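Enolase from the environmental genome shotgun sequencing of the Sargasso Sea (PDB 2QGY) is of unknown function but belongs to the enolase superfamily, whose members typically abstract a proton alpha to a substrate carboxylate and stabilise the resulting enolate with bound magnesium. Local coordinates at residues P137-C142 against G167-P172; P196-L201 against P222-E227. All blocks are in the same frame, centred on the assembly; numbering follows the deposited sequence.

Contact 1. Residues P137-C142 against G167-P172; sequences PIYATC and GIKIYP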
loop_
_atom_site.group_PDB
_atom_site.type_symbol
_atom_site.label_atom_id
_atom_site.label_comp_id
_atom_site.label_asym_id
_atom_site.label_seq_id
_atom_site.Cartn_x
_atom_site.Cartn_y
_atom_site.Cartn_z
ATOM N N PRO A 137 6.605 0.340 29.662
ATOM C CA PRO A 137 7.544 1.445 29.498
ATOM C C PRO A 137 7.242 2.265 28.237
ATOM O O PRO A 137 6.892 1.687 27.191
ATOM C CB PRO A 137 8.899 0.734 29.346
ATOM C CG PRO A 137 8.689 -0.603 30.120
ATOM C CD PRO A 137 7.283 -0.973 29.714
ATOM N N ILE A 138 7.380 3.578 28.338
ATOM C CA ILE A 138 7.132 4.472 27.202
ATOM C C ILE A 138 8.292 5.416 26.934
ATOM O O ILE A 138 9.146 5.620 27.788
ATOM C CB ILE A 138 5.819 5.307 27.406
ATOM C CG1 ILE A 138 5.774 5.960 28.798
ATOM C CG2 ILE A 138 4.588 4.427 27.235
ATOM C CD1 ILE A 138 6.440 7.293 28.920
ATOM N N TYR A 139 8.319 6.013 25.744
ATOM C CA TYR A 139 9.225 7.100 25.464
ATOM C C TYR A 139 8.405 8.165 24.726
ATOM O O TYR A 139 7.336 7.867 24.178
ATOM C CB TYR A 139 10.424 6.625 24.611
ATOM C CG TYR A 139 10.069 6.357 23.153
ATOM C CD1 TYR A 139 10.176 7.367 22.193
ATOM C CD2 TYR A 139 9.595 5.101 22.746
ATOM C CE1 TYR A 139 9.808 7.135 20.828
ATOM C CE2 TYR A 139 9.244 4.849 21.412
ATOM C CZ TYR A 139 9.339 5.871 20.466
ATOM O OH TYR A 139 9.018 5.619 19.155
ATOM N N ALA A 140 8.908 9.390 24.730
ATOM C CA ALA A 140 8.215 10.521 24.148
ATOM C C ALA A 140 8.887 11.001 22.895
ATOM O O ALA A 140 10.122 11.204 22.852
ATOM C CB ALA A 140 8.122 11.660 25.158
ATOM N N THR A 141 8.072 11.224 21.868
ATOM C CA THR A 141 8.568 11.741 20.606
ATOM C C THR A 141 8.402 13.246 20.554
ATOM O O THR A 141 7.337 13.768 20.857
ATOM C CB THR A 141 7.843 11.083 19.417
ATOM O OG1 THR A 141 8.200 9.705 19.380
ATOM C CG2 THR A 141 8.218 11.724 18.102
ATOM N N CYS A 142 9.493 13.931 20.207
ATOM C CA CYS A 142 9.512 15.397 20.094
ATOM C C CYS A 142 9.523 15.792 18.622
ATOM O O CYS A 142 10.567 15.765 17.963
ATOM C CB CYS A 142 10.774 15.970 20.728
ATOM S SG CYS A 142 10.628 17.735 20.867
ATOM N N GLY A 167 12.356 7.696 27.823
ATOM C CA GLY A 167 13.225 8.047 26.705
ATOM C C GLY A 167 12.672 9.234 25.947
ATOM O O GLY A 167 11.519 9.595 26.127
ATOM N N ILE A 168 13.502 9.864 25.128
ATOM C CA ILE A 168 13.031 10.939 24.243
ATOM C C ILE A 168 13.536 10.648 22.835
ATOM O O ILE A 168 14.727 10.323 22.645
ATOM C CB ILE A 168 13.518 12.346 24.716
ATOM C CG1 ILE A 168 12.817 12.731 26.024
ATOM C CG2 ILE A 168 13.235 13.430 23.650
ATOM C CD1 ILE A 168 13.401 13.971 26.722
ATOM N N LYS A 169 12.632 10.718 21.855
ATOM C CA LYS A 169 13.030 10.581 20.453
ATOM C C LYS A 169 13.057 11.935 19.743
ATOM O O LYS A 169 12.093 12.680 19.793
ATOM C CB LYS A 169 12.151 9.555 19.711
ATOM C CG LYS A 169 12.673 9.271 18.320
ATOM C CD LYS A 169 11.983 8.102 17.620
ATOM C CE LYS A 169 10.507 8.410 17.267
ATOM N NZ LYS A 169 9.771 7.174 16.782
ATOM N N ILE A 170 14.191 12.276 19.125
ATOM C CA ILE A 170 14.320 13.510 18.357
ATOM C C ILE A 170 14.597 13.263 16.873
ATOM O O ILE A 170 14.909 12.125 16.462
ATOM C CB ILE A 170 15.447 14.403 18.940
ATOM C CG1 ILE A 170 16.769 13.630 18.919
ATOM C CG2 ILE A 170 15.095 14.843 20.392
ATOM C CD1 ILE A 170 17.998 14.476 19.150
ATOM N N TYR A 171 14.467 14.315 16.073
ATOM C CA TYR A 171 14.693 14.255 14.640
ATOM C C TYR A 171 15.864 15.184 14.310
ATOM O O TYR A 171 15.663 16.375 14.055
ATOM C CB TYR A 171 13.429 14.676 13.874
ATOM C CG TYR A 171 12.281 13.679 13.963
ATOM C CD1 TYR A 171 11.884 12.939 12.846
ATOM C CD2 TYR A 171 11.595 13.503 15.151
ATOM C CE1 TYR A 171 10.805 12.010 12.937
ATOM C CE2 TYR A 171 10.538 12.582 15.247
ATOM C CZ TYR A 171 10.176 11.843 14.137
ATOM O OH TYR A 171 9.110 10.951 14.238
ATOM N N PRO A 172 17.097 14.641 14.347
ATOM C CA PRO A 172 18.319 15.454 14.363
ATOM C C PRO A 172 18.872 15.813 12.985
ATOM O O PRO A 172 19.870 16.530 12.913
ATOM C CB PRO A 172 19.296 14.550 15.118
ATOM C CG PRO A 172 18.921 13.166 14.627
ATOM C CD PRO A 172 17.410 13.201 14.445
HETATM O O HOH W 1 13.224 16.507 17.330
#

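Contact 2. Residues P196-L201 against P222-E227; sequences PLMLDL and PYWIEE. With MG (magnesium ion), chain C.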
loop_
_atom_site.group_PDB
_atom_site.type_symbol
_atom_site.label_atom_id
_atom_site.label_comp_id
_atom_site.label_asym_id
_atom_site.label_seq_id
_atom_site.Cartn_x
_atom_site.Cartn_y
_atom_site.Cartn_z
ATOM N N PRO A 196 17.627 7.160 27.744
ATOM C CA PRO A 196 17.538 6.737 26.344
ATOM C C PRO A 196 17.229 7.909 25.427
ATOM O O PRO A 196 16.241 8.619 25.640
ATOM C CB PRO A 196 16.410 5.711 26.370
ATOM C CG PRO A 196 16.526 5.103 27.761
ATOM C CD PRO A 196 16.826 6.293 28.635
ATOM N N LEU A 197 18.117 8.150 24.464
ATOM C CA LEU A 197 17.900 9.175 23.471
ATOM C C LEU A 197 17.807 8.475 22.118
ATOM O O LEU A 197 18.800 7.974 21.588
ATOM C CB LEU A 197 19.024 10.221 23.470
ATOM C CG LEU A 197 18.984 11.313 22.407
ATOM C CD1 LEU A 197 17.727 12.206 22.551
ATOM C CD2 LEU A 197 20.269 12.160 22.488
ATOM N N MET A 198 16.606 8.429 21.562
ATOM C CA MET A 198 16.453 7.863 20.215
ATOM C C MET A 198 16.455 8.891 19.097
ATOM O O MET A 198 16.025 10.036 19.275
ATOM C CB MET A 198 15.291 6.865 20.103
ATOM C CG MET A 198 14.309 6.662 21.224
ATOM S SD MET A 198 14.675 6.555 22.994
ATOM C CE MET A 198 13.674 5.223 23.554
ATOM N N LEU A 199 16.970 8.486 17.936
ATOM C CA LEU A 199 17.176 9.400 16.841
ATOM C C LEU A 199 16.394 8.887 15.648
ATOM O O LEU A 199 16.624 7.778 15.177
ATOM C CB LEU A 199 18.683 9.524 16.484
ATOM C CG LEU A 199 19.696 9.944 17.585
ATOM C CD1 LEU A 199 21.127 10.068 17.015
ATOM C CD2 LEU A 199 19.287 11.243 18.280
ATOM N N ASP A 200 15.466 9.703 15.174
ATOM C CA ASP A 200 14.702 9.356 14.005
ATOM C C ASP A 200 15.256 10.123 12.835
ATOM O O ASP A 200 15.089 11.327 12.732
ATOM C CB ASP A 200 13.200 9.642 14.220
ATOM C CG ASP A 200 12.333 9.020 13.133
ATOM O OD1 ASP A 200 12.815 8.867 11.998
ATOM O OD2 ASP A 200 11.157 8.681 13.431
ATOM N N LEU A 201 15.969 9.419 11.958
ATOM C CA LEU A 201 16.544 10.063 10.764
ATOM C C LEU A 201 15.554 10.331 9.633
ATOM O O LEU A 201 15.854 11.117 8.734
ATOM C CB LEU A 201 17.727 9.268 10.213
ATOM C CG LEU A 201 18.831 8.929 11.221
ATOM C CD1 LEU A 201 20.132 8.488 10.488
ATOM C CD2 LEU A 201 19.077 10.059 12.196
ATOM N N PRO A 222 23.431 7.050 21.162
ATOM C CA PRO A 222 21.990 6.964 20.886
ATOM C C PRO A 222 21.405 5.586 21.219
ATOM O O PRO A 222 22.038 4.547 21.011
ATOM C CB PRO A 222 21.881 7.263 19.388
ATOM C CG PRO A 222 23.231 7.096 18.829
ATOM C CD PRO A 222 24.229 7.276 19.951
ATOM N N TYR A 223 20.203 5.588 21.751
ATOM C CA TYR A 223 19.555 4.352 22.121
ATOM C C TYR A 223 19.185 3.537 20.882
ATOM O O TYR A 223 19.259 2.290 20.904
ATOM C CB TYR A 223 18.329 4.657 22.983
ATOM C CG TYR A 223 17.708 3.438 23.609
ATOM C CD1 TYR A 223 18.195 2.929 24.818
ATOM C CD2 TYR A 223 16.617 2.808 23.013
ATOM C CE1 TYR A 223 17.636 1.791 25.392
ATOM C CE2 TYR A 223 16.034 1.688 23.576
ATOM C CZ TYR A 223 16.539 1.176 24.769
ATOM O OH TYR A 223 15.953 0.046 25.308
ATOM N N TRP A 224 18.726 4.237 19.844
ATOM C CA TRP A 224 18.473 3.590 18.543
ATOM C C TRP A 224 18.478 4.593 17.436
ATOM O O TRP A 224 18.427 5.790 17.690
ATOM C CB TRP A 224 17.192 2.740 18.549
ATOM C CG TRP A 224 15.824 3.418 18.470
ATOM C CD1 TRP A 224 15.385 4.378 17.579
ATOM C CD2 TRP A 224 14.694 3.060 19.257
ATOM N NE1 TRP A 224 14.046 4.649 17.809
ATOM C CE2 TRP A 224 13.611 3.870 18.844
ATOM C CE3 TRP A 224 14.500 2.136 20.293
ATOM C CZ2 TRP A 224 12.338 3.768 19.428
ATOM C CZ3 TRP A 224 13.232 2.040 20.879
ATOM C CH2 TRP A 224 12.172 2.852 20.433
ATOM N N ILE A 225 18.573 4.094 16.205
ATOM C CA ILE A 225 18.622 4.916 15.018
ATOM C C ILE A 225 17.460 4.427 14.168
ATOM O O ILE A 225 17.443 3.265 13.737
ATOM C CB ILE A 225 19.950 4.689 14.214
ATOM C CG1 ILE A 225 21.172 5.159 15.022
ATOM C CG2 ILE A 225 19.914 5.457 12.870
ATOM C CD1 ILE A 225 21.138 6.604 15.447
ATOM N N GLU A 226 16.511 5.315 13.919
ATOM C CA GLU A 226 15.269 4.928 13.288
ATOM C C GLU A 226 15.228 5.415 11.838
ATOM O O GLU A 226 15.604 6.556 11.537
ATOM C CB GLU A 226 14.121 5.504 14.120
ATOM C CG GLU A 226 12.773 5.257 13.540
ATOM C CD GLU A 226 11.655 5.634 14.520
ATOM O OE1 GLU A 226 11.823 5.476 15.756
ATOM O OE2 GLU A 226 10.601 6.040 14.026
ATOM N N GLU A 227 14.827 4.503 10.936
ATOM C CA GLU A 227 14.702 4.792 9.515
ATOM C C GLU A 227 15.923 5.529 8.912
ATOM O O GLU A 227 15.770 6.547 8.259
ATOM C CB GLU A 227 13.417 5.565 9.237
ATOM C CG GLU A 227 12.158 4.768 9.551
ATOM C CD GLU A 227 11.104 5.045 8.532
ATOM O OE1 GLU A 227 10.517 6.143 8.638
ATOM O OE2 GLU A 227 10.915 4.206 7.593
HETATM MG MG MG C . 9.833 7.370 12.699
HETATM O O HOH W 2 10.969 7.311 10.978
HETATM O O HOH W 3 8.825 8.773 11.666
HETATM O O HOH W 4 8.629 8.148 14.281
#

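Contact 1. Residues P137-C142 against G167-P172
Lys169 reaches across from its strand to Tyr139 and Thr141 on the neighbouring strand, inside the barrel of the enolase-superfamily C-terminal domain. The two parallel strands belong to one beta-alpha-beta unit, with helix 150-162 as the crossover. Lys169 CB lies 3.5 Å from Tyr139 CE1, oblique to the ring. CG stands anti to the backbone N (chi1 -172°), and the chain runs on extended to CD, which passes CE1 of the same ring. A bend at chi3 (68°) then carries CE to within 3.4 Å of Thr141 OG1, the two side chains running alongside each other. At the tip, NZ donates a 2.9 Å hydrogen bond to Tyr139 OH. The buried ammonium also forms a salt bridge with Glu328, besides one to Glu226, and Glu328 hydrogen-bonds the hydroxyl of Thr141 as well, so several polar partners fix where the lysine ends. Underneath, the backbones are laced by Ala140 N to Gly167 O, Lys169 N to Ala140 O (2.7 Å) and Cys142 N to Lys169 O. The opposite sheet face carries Ala140 and Ile168, which both pack on Phe160 of the crossover helix. Toward the C-terminal ends, Thr141 CG2 meets the edge of the Tyr171 ring in its plane, 3.8 Å from CE2, and one water bridges Cys142 O and Tyr171 N.

Contact 2. Residues P196-L201 against P222-E227
The magnesium site of the barrel sits at the C-terminal ends of these two parallel strands, which are joined through helix 207-217 in a beta-alpha-beta unit. Asp200 OD2 and Glu226 OE2 each bind the magnesium ion at 2.0 Å; Glu252 and three waters complete its coordination. The two carboxylates cross with their planes 44° apart, and the shared ion holds Asp200 OD2 2.8 Å from Glu226 OE2. One metal-bound water also donates to Asp200 OD1 and Glu227 OE1. The remaining oxygen, Glu226 OE1, accepts a 3.1 Å bond from Trp224 NE1 on its anti lone pair and pairs with Lys169.

Met198 CB lies over one face of the Trp224 indole, 3.5 Å from the centroid of the five-membered ring; SD stands above the six-membered ring at 4.9 Å from its centroid, a distant Met-aromatic contact, and CE continues to Tyr223 CD2 at 3.8 Å. On the other face of the sheet, Leu199 CD1 touches Pro222 CB and Ile225 CD1. Glu226 N to Leu199 O and Leu201 N to Glu226 O flank the Asp200-Glu226 pair and hold the two ligands level. Magnesium, with Lys169 beside OE1, would offset the repulsion between carboxylates so close.

In the fold
Contact 1 closes before contact 2 opens along the chain, and their centres lie 8 Å apart on the same curled sheet. Strands 168-170 and 197-200 are neighbours there, so the four strands run side by side in the order 135-141, 168-170, 197-200, 224-226, all parallel, as successive staves of the barrel. Ile170 O and Asp200 N probably form a hydrogen bond at 2.8 Å across the seam. Toward the interior, the lysine of contact 1 reaches past strand 197-200 to a metal ligand. Contact 1 thus supplies a buried positive charge beside the metal ligands of contact 2, while helices 150-162, 177-191 and 207-217 pack against the outward-facing side chains.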